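Local structure of nigritoxine (Vibrio nigripulchritudo, 5M41) at residues S595-T600 and D654-D659; V583-T588 and A702-A707; T663-Q668 and Q740-A745; N561-L566 and Q571-V576. The protein is a bacterial toxin active against crustaceans and insects, built on a fold described as new. All coordinates share one frame; numbering follows the deposited sequence.

Interaction 1: residues S595-T600 and D654-D659; sequences SNNHLT and DREKGD
Asn597 and Glu656 meet where a strand of the six-stranded antiparallel sheet, 594-601, faces a type I beta turn running from Asp654 to Lys657. The amide and carboxylate planes stand almost perpendicular, 89° apart, so the two flat groups meet crosswise and do not stack. The amide of Asn597 is set with CG anti to the backbone N (chi1 -171°), and ND2 gives a hydrogen bond to Glu656 OE2 at 2.8 Å. The oxygen is met on its syn side, though well out of the carboxylate plane, while it stays close to the plane of the amide. ND2 also bonds to Met705 O, which ties this amide to the end of helix 688-704, and Glu656 OE1 shares a further bond with Thr653 OG1, so each side chain is held from a second direction. Two waters also bridge the segments, both donating to Asn597 O. One bridges onward to Glu656 OE1, the other to the backbone O of Glu656. Next along the strand, the His598 ring is held in part by its own segment: His598 ND1 donates to Asn596 O at 2.7 Å, with that oxygen 2° out of the ring plane.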
loop_
_atom_site.group_PDB
_atom_site.type_symbol
_atom_site.label_atom_id
_atom_site.label_comp_id
_atom_site.label_asym_id
_atom_site.label_seq_id
_atom_site.Cartn_x
_atom_site.Cartn_y
_atom_site.Cartn_z
ATOM N N SER A 595 -12.448 48.703 9.430
ATOM C CA SER A 595 -13.504 48.500 10.412
ATOM C C SER A 595 -14.310 47.227 10.133
ATOM O O SER A 595 -14.228 46.646 9.059
ATOM C CB SER A 595 -14.422 49.737 10.493
ATOM O OG SER A 595 -15.259 49.827 9.355
ATOM N N ASN A 596 -15.097 46.810 11.119
ATOM C CA ASN A 596 -15.954 45.628 11.010
ATOM C C ASN A 596 -15.165 44.352 10.682
ATOM O O ASN A 596 -15.689 43.439 10.048
ATOM C CB ASN A 596 -17.081 45.872 9.989
ATOM C CG ASN A 596 -18.214 44.867 10.111
ATOM O OD1 ASN A 596 -18.777 44.663 11.195
ATOM N ND2 ASN A 596 -18.568 44.244 8.991
ATOM N N ASN A 597 -13.905 44.299 11.117
ATOM C CA ASN A 597 -13.077 43.120 10.916
ATOM C C ASN A 597 -13.737 41.901 11.550
ATOM O O ASN A 597 -14.114 41.945 12.723
ATOM C CB ASN A 597 -11.699 43.346 11.518
ATOM C CG ASN A 597 -10.707 42.250 11.160
ATOM O OD1 ASN A 597 -10.937 41.429 10.258
ATOM N ND2 ASN A 597 -9.571 42.247 11.864
ATOM N N HIS A 598 -13.931 40.837 10.772
ATOM C CA HIS A 598 -14.566 39.613 11.310
ATOM C C HIS A 598 -14.219 38.399 10.496
ATOM O O HIS A 598 -13.858 38.518 9.319
ATOM C CB HIS A 598 -16.086 39.763 11.394
ATOM C CG HIS A 598 -16.759 39.922 10.050
ATOM N ND1 HIS A 598 -16.791 41.111 9.384
ATOM C CD2 HIS A 598 -17.434 39.001 9.248
ATOM C CE1 HIS A 598 -17.452 40.950 8.215
ATOM N NE2 HIS A 598 -17.849 39.661 8.135
ATOM N N LEU A 599 -14.318 37.226 11.127
ATOM C CA LEU A 599 -14.085 35.935 10.465
ATOM C C LEU A 599 -15.431 35.354 10.058
ATOM O O LEU A 599 -16.407 35.422 10.824
ATOM C CB LEU A 599 -13.343 34.951 11.390
ATOM C CG LEU A 599 -12.904 33.614 10.751
ATOM C CD1 LEU A 599 -11.550 33.183 11.286
ATOM C CD2 LEU A 599 -13.956 32.509 10.924
ATOM N N THR A 600 -15.483 34.789 8.863
ATOM C CA THR A 600 -16.711 34.207 8.354
ATOM C C THR A 600 -16.529 32.734 8.081
ATOM O O THR A 600 -15.563 32.336 7.441
ATOM C CB THR A 600 -17.168 34.892 7.058
ATOM O OG1 THR A 600 -17.607 36.208 7.389
ATOM C CG2 THR A 600 -18.345 34.137 6.414
ATOM N N ASP A 654 -13.736 40.941 20.703
ATOM C CA ASP A 654 -14.385 41.929 21.545
ATOM C C ASP A 654 -14.026 43.391 21.185
ATOM O O ASP A 654 -14.913 44.254 21.116
ATOM C CB ASP A 654 -14.087 41.652 23.018
ATOM C CG ASP A 654 -14.809 42.609 23.929
ATOM O OD1 ASP A 654 -16.042 42.479 24.062
ATOM O OD2 ASP A 654 -14.141 43.512 24.475
ATOM N N ARG A 655 -12.742 43.651 20.948
ATOM C CA ARG A 655 -12.266 45.005 20.728
ATOM C C ARG A 655 -12.703 45.563 19.363
ATOM O O ARG A 655 -12.767 46.776 19.179
ATOM C CB ARG A 655 -10.745 45.067 20.878
ATOM C CG ARG A 655 -9.979 44.510 19.694
ATOM C CD ARG A 655 -8.478 44.431 19.966
ATOM N NE ARG A 655 -7.768 43.688 18.912
ATOM C CZ ARG A 655 -7.676 42.355 18.840
ATOM N NH1 ARG A 655 -8.252 41.580 19.757
ATOM N NH2 ARG A 655 -7.004 41.787 17.840
ATOM N N GLU A 656 -13.001 44.680 18.416
ATOM C CA GLU A 656 -13.377 45.105 17.070
ATOM C C GLU A 656 -14.878 44.999 16.788
ATOM O O GLU A 656 -15.302 45.252 15.671
ATOM C CB GLU A 656 -12.613 44.294 16.022
ATOM C CG GLU A 656 -11.137 44.647 15.867
ATOM C CD GLU A 656 -10.386 43.566 15.111
ATOM O OE1 GLU A 656 -10.517 42.376 15.478
ATOM O OE2 GLU A 656 -9.664 43.883 14.156
ATOM N N LYS A 657 -15.675 44.651 17.795
ATOM C CA LYS A 657 -17.063 44.260 17.562
ATOM C C LYS A 657 -18.013 45.373 17.091
ATOM O O LYS A 657 -19.097 45.070 16.580
ATOM C CB LYS A 657 -17.645 43.587 18.805
ATOM C CG LYS A 657 -18.017 44.569 19.898
ATOM C CD LYS A 657 -18.330 43.849 21.185
ATOM C CE LYS A 657 -18.130 44.795 22.356
ATOM N NZ LYS A 657 -18.858 44.257 23.529
ATOM N N GLY A 658 -17.627 46.639 17.273
ATOM C CA GLY A 658 -18.526 47.763 16.980
ATOM C C GLY A 658 -19.817 47.614 17.758
ATOM O O GLY A 658 -19.796 47.479 18.978
ATOM N N ASP A 659 -20.948 47.600 17.061
ATOM C CA ASP A 659 -22.235 47.383 17.745
ATOM C C ASP A 659 -22.824 45.967 17.600
ATOM O O ASP A 659 -24.013 45.760 17.864
ATOM C CB ASP A 659 -23.268 48.457 17.357
ATOM C CG ASP A 659 -23.262 48.772 15.872
ATOM O OD1 ASP A 659 -23.079 47.831 15.052
ATOM O OD2 ASP A 659 -23.444 49.969 15.534
HETATM O O HOH W 1 -12.684 40.818 14.875
HETATM O O HOH W 2 -16.302 43.371 13.832
#

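Interaction 2: residues V583-T588 and A702-A707; sequences VHHSHT and AKNMGA
His585 reaches from strand 583-589 to the C-terminal end of helix 688-704, where Asn704 and Met705 receive it. His585 CB starts toward the helix and lies 3.7 Å from Met705 CB, with Met705 SD a little farther off. At the next atom, chi1 of 60° places CG between the backbone N and the carbonyl carbon, and this turns the ring across the helix end. CG and ND1 lie against Met705 CB, which sits over one face of the imidazole, 3.6 Å from the centroid of the His585 ring and 20° off the normal: a CH-pi contact. The sulfur stands oblique to the ring and farther away, as the methionine chain runs past the histidine in the opposite direction. CD2 is less closely approached, and CE1 comes near Asn704 ND2 and Met705 CA. At the tip, His585 NE2 accepts a hydrogen bond from Asn704 ND2 at 2.9 Å. The amide nitrogen lies at the ring edge, 5° out of its plane, although the bond itself is bent.

The helix ends here in a Schellman motif, with Gly706 at positive phi: Ala707 N bonds to Ala702 O and Gly706 N to Lys703 O. Asn704 ND2 has a second, weak bond to Lys473 O, and Thr701 and Ile574 pack beside the pair.

The acceptor role of NE2 suggests that it is unprotonated, as in a neutral imidazole with its proton probably on ND1, the ring's rotation restrained by a polar grip at one edge and an alkyl group over a face.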
loop_
_atom_site.group_PDB
_atom_site.type_symbol
_atom_site.label_atom_id
_atom_site.label_comp_id
_atom_site.label_asym_id
_atom_site.label_seq_id
_atom_site.Cartn_x
_atom_site.Cartn_y
_atom_site.Cartn_z
ATOM N N VAL A 583 -13.502 29.070 5.513
ATOM C CA VAL A 583 -13.540 30.368 6.196
ATOM C C VAL A 583 -12.808 31.436 5.389
ATOM O O VAL A 583 -12.048 31.132 4.469
ATOM C CB VAL A 583 -12.904 30.310 7.616
ATOM C CG1 VAL A 583 -13.700 29.382 8.539
ATOM C CG2 VAL A 583 -11.433 29.892 7.551
ATOM N N HIS A 584 -13.046 32.689 5.754
ATOM C CA HIS A 584 -12.265 33.820 5.270
ATOM C C HIS A 584 -12.482 34.915 6.264
ATOM O O HIS A 584 -13.353 34.783 7.151
ATOM C CB HIS A 584 -12.678 34.234 3.853
ATOM C CG HIS A 584 -14.146 34.570 3.714
ATOM N ND1 HIS A 584 -14.659 35.765 4.090
ATOM C CD2 HIS A 584 -15.207 33.830 3.216
ATOM C CE1 HIS A 584 -15.979 35.781 3.847
ATOM N NE2 HIS A 584 -16.317 34.597 3.315
ATOM N N HIS A 585 -11.682 35.979 6.182
ATOM C CA HIS A 585 -11.955 37.168 6.973
ATOM C C HIS A 585 -12.220 38.362 6.100
ATOM O O HIS A 585 -11.866 38.369 4.929
ATOM C CB HIS A 585 -10.881 37.454 8.019
ATOM C CG HIS A 585 -9.497 37.689 7.454
ATOM N ND1 HIS A 585 -9.007 38.925 7.215
ATOM C CD2 HIS A 585 -8.468 36.791 7.144
ATOM C CE1 HIS A 585 -7.741 38.824 6.760
ATOM N NE2 HIS A 585 -7.418 37.513 6.712
ATOM N N SER A 586 -12.872 39.375 6.657
ATOM C CA SER A 586 -13.242 40.535 5.860
ATOM C C SER A 586 -13.446 41.758 6.732
ATOM O O SER A 586 -13.550 41.658 7.962
ATOM C CB SER A 586 -14.509 40.237 5.047
ATOM O OG SER A 586 -15.625 40.116 5.902
ATOM N N HIS A 587 -13.509 42.914 6.074
ATOM C CA HIS A 587 -13.540 44.198 6.742
ATOM C C HIS A 587 -13.869 45.243 5.723
ATOM O O HIS A 587 -13.781 45.000 4.521
ATOM C CB HIS A 587 -12.177 44.496 7.359
ATOM C CG HIS A 587 -11.062 44.544 6.351
ATOM N ND1 HIS A 587 -10.147 43.566 6.242
ATOM C CD2 HIS A 587 -10.756 45.488 5.361
ATOM C CE1 HIS A 587 -9.295 43.855 5.247
ATOM N NE2 HIS A 587 -9.670 45.040 4.705
ATOM N N THR A 588 -14.220 46.427 6.197
ATOM C CA THR A 588 -14.365 47.575 5.317
ATOM C C THR A 588 -13.144 48.463 5.522
ATOM O O THR A 588 -12.797 48.794 6.662
ATOM C CB THR A 588 -15.646 48.385 5.607
ATOM O OG1 THR A 588 -15.455 49.160 6.786
ATOM C CG2 THR A 588 -16.845 47.495 5.805
ATOM N N ALA A 702 -7.818 32.983 11.226
ATOM C CA ALA A 702 -7.884 33.719 12.504
ATOM C C ALA A 702 -6.626 34.559 12.716
ATOM O O ALA A 702 -6.699 35.742 13.067
ATOM C CB ALA A 702 -8.073 32.759 13.674
ATOM N N LYS A 703 -5.474 33.937 12.490
ATOM C CA LYS A 703 -4.198 34.601 12.690
ATOM C C LYS A 703 -4.003 35.771 11.713
ATOM O O LYS A 703 -3.604 36.863 12.106
ATOM C CB LYS A 703 -3.062 33.593 12.530
ATOM C CG LYS A 703 -1.696 34.217 12.718
ATOM C CD LYS A 703 -0.573 33.199 12.648
ATOM C CE LYS A 703 0.759 33.899 12.861
ATOM N NZ LYS A 703 1.777 32.970 13.422
ATOM N N ASN A 704 -4.276 35.521 10.440
ATOM C CA ASN A 704 -4.074 36.522 9.402
ATOM C C ASN A 704 -4.916 37.801 9.585
ATOM O O ASN A 704 -4.499 38.865 9.154
ATOM C CB ASN A 704 -4.314 35.922 8.018
ATOM C CG ASN A 704 -3.741 36.787 6.913
ATOM O OD1 ASN A 704 -2.543 37.092 6.913
ATOM N ND2 ASN A 704 -4.593 37.212 5.982
ATOM N N MET A 705 -6.083 37.699 10.220
ATOM C CA MET A 705 -6.916 38.874 10.533
ATOM C C MET A 705 -6.473 39.555 11.839
ATOM O O MET A 705 -7.147 40.471 12.340
ATOM C CB MET A 705 -8.397 38.472 10.631
ATOM C CG MET A 705 -8.724 37.562 11.814
ATOM S SD MET A 705 -10.478 37.128 11.925
ATOM C CE MET A 705 -11.220 38.667 12.476
ATOM N N GLY A 706 -5.354 39.091 12.398
ATOM C CA GLY A 706 -4.774 39.694 13.602
ATOM C C GLY A 706 -5.425 39.177 14.872
ATOM O O GLY A 706 -5.347 39.811 15.914
ATOM N N ALA A 707 -6.101 38.032 14.794
ATOM C CA ALA A 707 -6.774 37.512 15.987
ATOM C C ALA A 707 -6.267 36.111 16.350
ATOM O O ALA A 707 -5.151 35.728 15.982
ATOM C CB ALA A 707 -8.296 37.541 15.797
#

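Interaction 3: residues T663-Q668 and Q740-A745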
loop_
_atom_site.group_PDB
_atom_site.type_symbol
_atom_site.label_atom_id
_atom_site.label_comp_id
_atom_site.label_asym_id
_atom_site.label_seq_id
_atom_site.Cartn_x
_atom_site.Cartn_y
_atom_site.Cartn_z
ATOM N N THR A 663 -21.510 36.419 21.625
ATOM C CA THR A 663 -21.711 35.363 22.597
ATOM C C THR A 663 -20.364 35.084 23.249
ATOM O O THR A 663 -19.365 35.714 22.912
ATOM C CB THR A 663 -22.194 34.065 21.944
ATOM O OG1 THR A 663 -21.143 33.551 21.123
ATOM C CG2 THR A 663 -23.479 34.285 21.121
ATOM N N THR A 664 -20.333 34.144 24.183
ATOM C CA THR A 664 -19.087 33.716 24.824
ATOM C C THR A 664 -18.537 32.452 24.135
ATOM O O THR A 664 -17.522 31.902 24.549
ATOM C CB THR A 664 -19.349 33.407 26.306
ATOM O OG1 THR A 664 -20.375 32.405 26.376
ATOM C CG2 THR A 664 -19.837 34.688 27.055
ATOM N N TYR A 665 -19.212 31.999 23.083
ATOM C CA TYR A 665 -18.752 30.862 22.274
ATOM C C TYR A 665 -17.640 31.307 21.342
ATOM O O TYR A 665 -17.772 32.316 20.646
ATOM C CB TYR A 665 -19.906 30.295 21.445
ATOM C CG TYR A 665 -19.571 29.043 20.672
ATOM C CD1 TYR A 665 -19.583 27.796 21.310
ATOM C CD2 TYR A 665 -19.303 29.083 19.292
ATOM C CE1 TYR A 665 -19.299 26.632 20.620
ATOM C CE2 TYR A 665 -19.019 27.908 18.582
ATOM C CZ TYR A 665 -19.018 26.689 19.267
ATOM O OH TYR A 665 -18.758 25.499 18.633
ATOM N N THR A 666 -16.541 30.563 21.333
ATOM C CA THR A 666 -15.357 31.002 20.592
ATOM C C THR A 666 -15.112 30.112 19.384
ATOM O O THR A 666 -15.580 28.969 19.347
ATOM C CB THR A 666 -14.097 30.949 21.472
ATOM O OG1 THR A 666 -13.795 29.576 21.749
ATOM C CG2 THR A 666 -14.310 31.724 22.799
ATOM N N LEU A 667 -14.362 30.635 18.410
ATOM C CA LEU A 667 -13.879 29.839 17.284
ATOM C C LEU A 667 -13.092 28.630 17.788
ATOM O O LEU A 667 -13.166 27.558 17.196
ATOM C CB LEU A 667 -12.998 30.678 16.343
ATOM C CG LEU A 667 -12.469 29.948 15.099
ATOM C CD1 LEU A 667 -13.589 29.535 14.144
ATOM C CD2 LEU A 667 -11.467 30.811 14.351
ATOM N N GLN A 668 -12.327 28.812 18.860
ATOM C CA GLN A 668 -11.629 27.684 19.487
ATOM C C GLN A 668 -12.579 26.546 19.921
ATOM O O GLN A 668 -12.289 25.372 19.668
ATOM C CB GLN A 668 -10.799 28.149 20.681
ATOM C CG GLN A 668 -9.704 27.155 21.027
ATOM C CD GLN A 668 -8.980 27.491 22.311
ATOM O OE1 GLN A 668 -7.749 27.560 22.326
ATOM N NE2 GLN A 668 -9.732 27.696 23.400
ATOM N N GLN A 740 -23.964 26.650 24.874
ATOM C CA GLN A 740 -23.348 26.228 26.108
ATOM C C GLN A 740 -23.002 24.735 26.015
ATOM O O GLN A 740 -21.910 24.320 26.382
ATOM C CB GLN A 740 -24.273 26.516 27.313
ATOM C CG GLN A 740 -23.526 26.690 28.639
ATOM C CD GLN A 740 -22.439 27.768 28.577
ATOM O OE1 GLN A 740 -22.729 28.966 28.543
ATOM N NE2 GLN A 740 -21.178 27.339 28.545
ATOM N N GLY A 741 -23.942 23.929 25.522
ATOM C CA GLY A 741 -23.683 22.498 25.311
ATOM C C GLY A 741 -22.481 22.324 24.383
ATOM O O GLY A 741 -21.622 21.495 24.630
ATOM N N LEU A 742 -22.410 23.136 23.330
ATOM C CA LEU A 742 -21.271 23.084 22.409
ATOM C C LEU A 742 -19.965 23.494 23.094
ATOM O O LEU A 742 -18.935 22.854 22.877
ATOM C CB LEU A 742 -21.531 23.935 21.164
ATOM C CG LEU A 742 -22.572 23.320 20.227
ATOM C CD1 LEU A 742 -22.887 24.318 19.120
ATOM C CD2 LEU A 742 -22.103 21.990 19.644
ATOM N N SER A 743 -20.008 24.534 23.931
ATOM C CA SER A 743 -18.811 24.960 24.699
ATOM C C SER A 743 -18.370 23.919 25.715
ATOM O O SER A 743 -17.173 23.637 25.861
ATOM C CB SER A 743 -19.066 26.282 25.420
ATOM O OG SER A 743 -18.925 27.346 24.494
ATOM N N ASN A 744 -19.343 23.350 26.419
ATOM C CA ASN A 744 -19.039 22.264 27.354
ATOM C C ASN A 744 -18.460 21.035 26.658
ATOM O O ASN A 744 -17.523 20.437 27.174
ATOM C CB ASN A 744 -20.246 21.926 28.236
ATOM C CG ASN A 744 -20.719 23.130 29.034
ATOM O OD1 ASN A 744 -19.949 24.060 29.288
ATOM N ND2 ASN A 744 -21.989 23.139 29.400
ATOM N N ALA A 745 -18.970 20.697 25.471
ATOM C CA ALA A 745 -18.422 19.567 24.706
ATOM C C ALA A 745 -16.949 19.806 24.382
ATOM O O ALA A 745 -16.115 18.896 24.517
ATOM C CB ALA A 745 -19.225 19.334 23.435
HETATM O O HOH W 3 -17.933 23.467 20.172
#
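Tyr665 has the most surface buried here, followed by Ser743 and Leu742 of helix 739-751, and the three together carry the contact. The tyrosine lies on the short strand 665-666, just ahead of helix 667-676, for which Thr666 is the N-cap residue. Chi1 of -175° swings the ring away from the backbone N and across to the helix, one side, CD1 and CE1, facing it. Tyr665 CE1 rests 3.5 Å from Leu742 CB, an apolar contact in which the two side chains run at a slant to each other.

Ser743 comes to the same ring from its edge. Ser743 OG lies near the ring plane, 3.3 Å from Tyr665 CD1, but no hydrogen bond is made there; the hydroxyl bonds to Asp669 OD2 on helix 667-676, which ties the two helices together directly. The phenol end is handled differently. Tyr665 OH is 2.7 Å from a water that in turn donates to Leu742 O at 2.9 Å, so the hydroxyl reaches the helix backbone through a solvent molecule. Two residues before the tyrosine, Thr663 OG1 accepts from Tyr665 N at 3.2 Å in an ST turn, and the same oxygen is bonded to Leu714 O.

The ring is thus fitted between several elements: Met722 of helix 719-731 and Leu714 of strand 713-715 touch Tyr665, Leu739 adds a further contact from helix 739-751 itself, and Leu742 continues onto Met726 and Leu730, so that helix 739-751 packs against both the tyrosine and helix 719-731.

Interaction 4: residues N561-L566 and Q571-V576; sequences NNIGDL and QGIIAV
Asn562 OD1 is a close-packed point between 561-566 and 571-576. Asn562 OD1 accepts from Ile573 N at 2.9 Å and from Gly564 N at 2.8 Å, and the two donors come from opposite faces of its amide plane, both well out of that plane. The bond to Gly564 N makes an Asx turn, while Asn562 ND2 donates to Asp565 O, so both ends of the amide are used and its rotation is fixed. Asn562 CB and CG also touch Ile574 CD1. Regular antiparallel pairing is short: Asn561 and Ala575 form a hydrogen-bonded pair, Asn562 and Ile574 a non-hydrogen-bonded one.

This is a beta hairpin at the edge of the six-stranded sheet, with 560-562 outermost. Beyond the paired residues Ile563 N still bonds to Ile573 O at 2.8 Å and Asp565 N to Gln571 O at 2.9 Å. Gly564 CA lies against the side chain of Ile573, near CB, CG1 and CD1.

On another flank, Ile563 and Ile573 cross at about a right angle, with Ile563 CG1 3.7 Å from Ile573 CG2. Ile563 CD1 rests on Ala575 CB. The loose end is at Asp565, an exposed residue: Asp565 OD2 accepts from a water 3.0 Å away, which itself accepts from Gln571 N at 2.7 Å.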
loop_
_atom_site.group_PDB
_atom_site.type_symbol
_atom_site.label_atom_id
_atom_site.label_comp_id
_atom_site.label_asym_id
_atom_site.label_seq_id
_atom_site.Cartn_x
_atom_site.Cartn_y
_atom_site.Cartn_z
ATOM N N ASN A 561 -5.496 36.023 -0.592
ATOM C CA ASN A 561 -5.832 36.963 -1.652
ATOM C C ASN A 561 -7.084 37.688 -1.249
ATOM O O ASN A 561 -7.878 37.161 -0.459
ATOM C CB ASN A 561 -6.105 36.241 -2.967
ATOM C CG ASN A 561 -4.881 35.573 -3.517
ATOM O OD1 ASN A 561 -4.714 34.342 -3.398
ATOM N ND2 ASN A 561 -3.991 36.367 -4.082
ATOM N N ASN A 562 -7.260 38.889 -1.799
ATOM C CA ASN A 562 -8.494 39.630 -1.644
ATOM C C ASN A 562 -9.388 39.229 -2.812
ATOM O O ASN A 562 -9.097 39.541 -3.967
ATOM C CB ASN A 562 -8.205 41.136 -1.633
ATOM C CG ASN A 562 -9.444 41.984 -1.391
ATOM O OD1 ASN A 562 -10.556 41.488 -1.143
ATOM N ND2 ASN A 562 -9.249 43.287 -1.450
ATOM N N ILE A 563 -10.442 38.482 -2.509
ATOM C CA ILE A 563 -11.414 38.084 -3.526
ATOM C C ILE A 563 -12.617 39.034 -3.471
ATOM O O ILE A 563 -13.612 38.843 -4.177
ATOM C CB ILE A 563 -11.854 36.604 -3.363
ATOM C CG1 ILE A 563 -12.435 36.355 -1.948
ATOM C CG2 ILE A 563 -10.695 35.664 -3.709
ATOM C CD1 ILE A 563 -13.219 35.063 -1.779
ATOM N N GLY A 564 -12.524 40.054 -2.623
ATOM C CA GLY A 564 -13.575 41.072 -2.530
ATOM C C GLY A 564 -13.212 42.334 -3.300
ATOM O O GLY A 564 -12.811 42.271 -4.472
ATOM N N ASP A 565 -13.327 43.481 -2.634
ATOM C CA ASP A 565 -13.105 44.797 -3.275
ATOM C C ASP A 565 -11.994 45.606 -2.634
ATOM O O ASP A 565 -11.410 45.176 -1.637
ATOM C CB ASP A 565 -14.390 45.600 -3.227
ATOM C CG ASP A 565 -15.458 45.003 -4.088
ATOM O OD1 ASP A 565 -15.101 44.409 -5.131
ATOM O OD2 ASP A 565 -16.647 45.111 -3.720
ATOM N N LEU A 566 -11.705 46.781 -3.205
ATOM C CA LEU A 566 -10.675 47.671 -2.665
ATOM C C LEU A 566 -11.004 49.166 -2.834
ATOM O O LEU A 566 -11.277 49.635 -3.938
ATOM C CB LEU A 566 -9.306 47.347 -3.279
ATOM C CG LEU A 566 -8.115 48.156 -2.744
ATOM C CD1 LEU A 566 -7.731 47.717 -1.339
ATOM C CD2 LEU A 566 -6.931 48.016 -3.693
ATOM N N GLN A 571 -15.694 46.576 0.896
ATOM C CA GLN A 571 -15.401 45.355 1.673
ATOM C C GLN A 571 -14.305 44.486 1.048
ATOM O O GLN A 571 -14.503 43.857 -0.012
ATOM C CB GLN A 571 -16.667 44.514 1.979
ATOM C CG GLN A 571 -16.356 43.209 2.748
ATOM C CD GLN A 571 -17.585 42.377 3.169
ATOM O OE1 GLN A 571 -18.261 41.770 2.328
ATOM N NE2 GLN A 571 -17.851 42.318 4.483
ATOM N N GLY A 572 -13.146 44.467 1.704
ATOM C CA GLY A 572 -12.096 43.505 1.373
ATOM C C GLY A 572 -12.520 42.148 1.948
ATOM O O GLY A 572 -13.053 42.089 3.068
ATOM N N ILE A 573 -12.334 41.082 1.162
ATOM C CA ILE A 573 -12.673 39.707 1.558
ATOM C C ILE A 573 -11.400 38.879 1.367
ATOM O O ILE A 573 -10.987 38.616 0.226
ATOM C CB ILE A 573 -13.835 39.114 0.720
ATOM C CG1 ILE A 573 -15.119 39.945 0.889
ATOM C CG2 ILE A 573 -14.099 37.664 1.129
ATOM C CD1 ILE A 573 -16.251 39.573 -0.060
ATOM N N ILE A 574 -10.763 38.507 2.483
ATOM C CA ILE A 574 -9.392 37.976 2.442
ATOM C C ILE A 574 -9.438 36.466 2.721
ATOM O O ILE A 574 -9.881 36.025 3.808
ATOM C CB ILE A 574 -8.458 38.684 3.464
ATOM C CG1 ILE A 574 -8.703 40.214 3.519
ATOM C CG2 ILE A 574 -6.992 38.349 3.196
ATOM C CD1 ILE A 574 -8.288 40.978 2.269
ATOM N N ALA A 575 -9.007 35.681 1.736
ATOM C CA ALA A 575 -9.221 34.224 1.738
ATOM C C ALA A 575 -7.942 33.456 1.468
ATOM O O ALA A 575 -7.183 33.786 0.540
ATOM C CB ALA A 575 -10.275 33.847 0.699
ATOM N N VAL A 576 -7.723 32.408 2.256
ATOM C CA VAL A 576 -6.526 31.600 2.112
ATOM C C VAL A 576 -6.673 30.651 0.892
ATOM O O VAL A 576 -7.800 30.348 0.479
ATOM C CB VAL A 576 -6.196 30.859 3.442
ATOM C CG1 VAL A 576 -7.087 29.637 3.640
ATOM C CG2 VAL A 576 -4.730 30.444 3.467
HETATM O O HOH W 4 -17.343 46.516 -1.198
#

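How the interactions relate
Interactions 4, 2 and 1 follow one another across a single antiparallel sheet. Strand 571-576 pairs with 583-589, where Ile574 N and His585 O are 2.7 Å apart, and 583-589 pairs with 594-601, where Thr600 N and His584 O are also 2.7 Å apart. The centre of interaction 2 is about 10 Å from those of both interactions 1 and 4. Along the chain, interaction 1 is nested inside the loop that interaction 2 closes. Interaction 3 lies apart from this sheet run, its centre about 18 Å from that of interaction 1 and about 28 Å from that of interaction 4; Leu667 CD2 links it to Leu599 and Ala702. The magnesium site of Val189, Glu192 and Asp195 involves none of these segments.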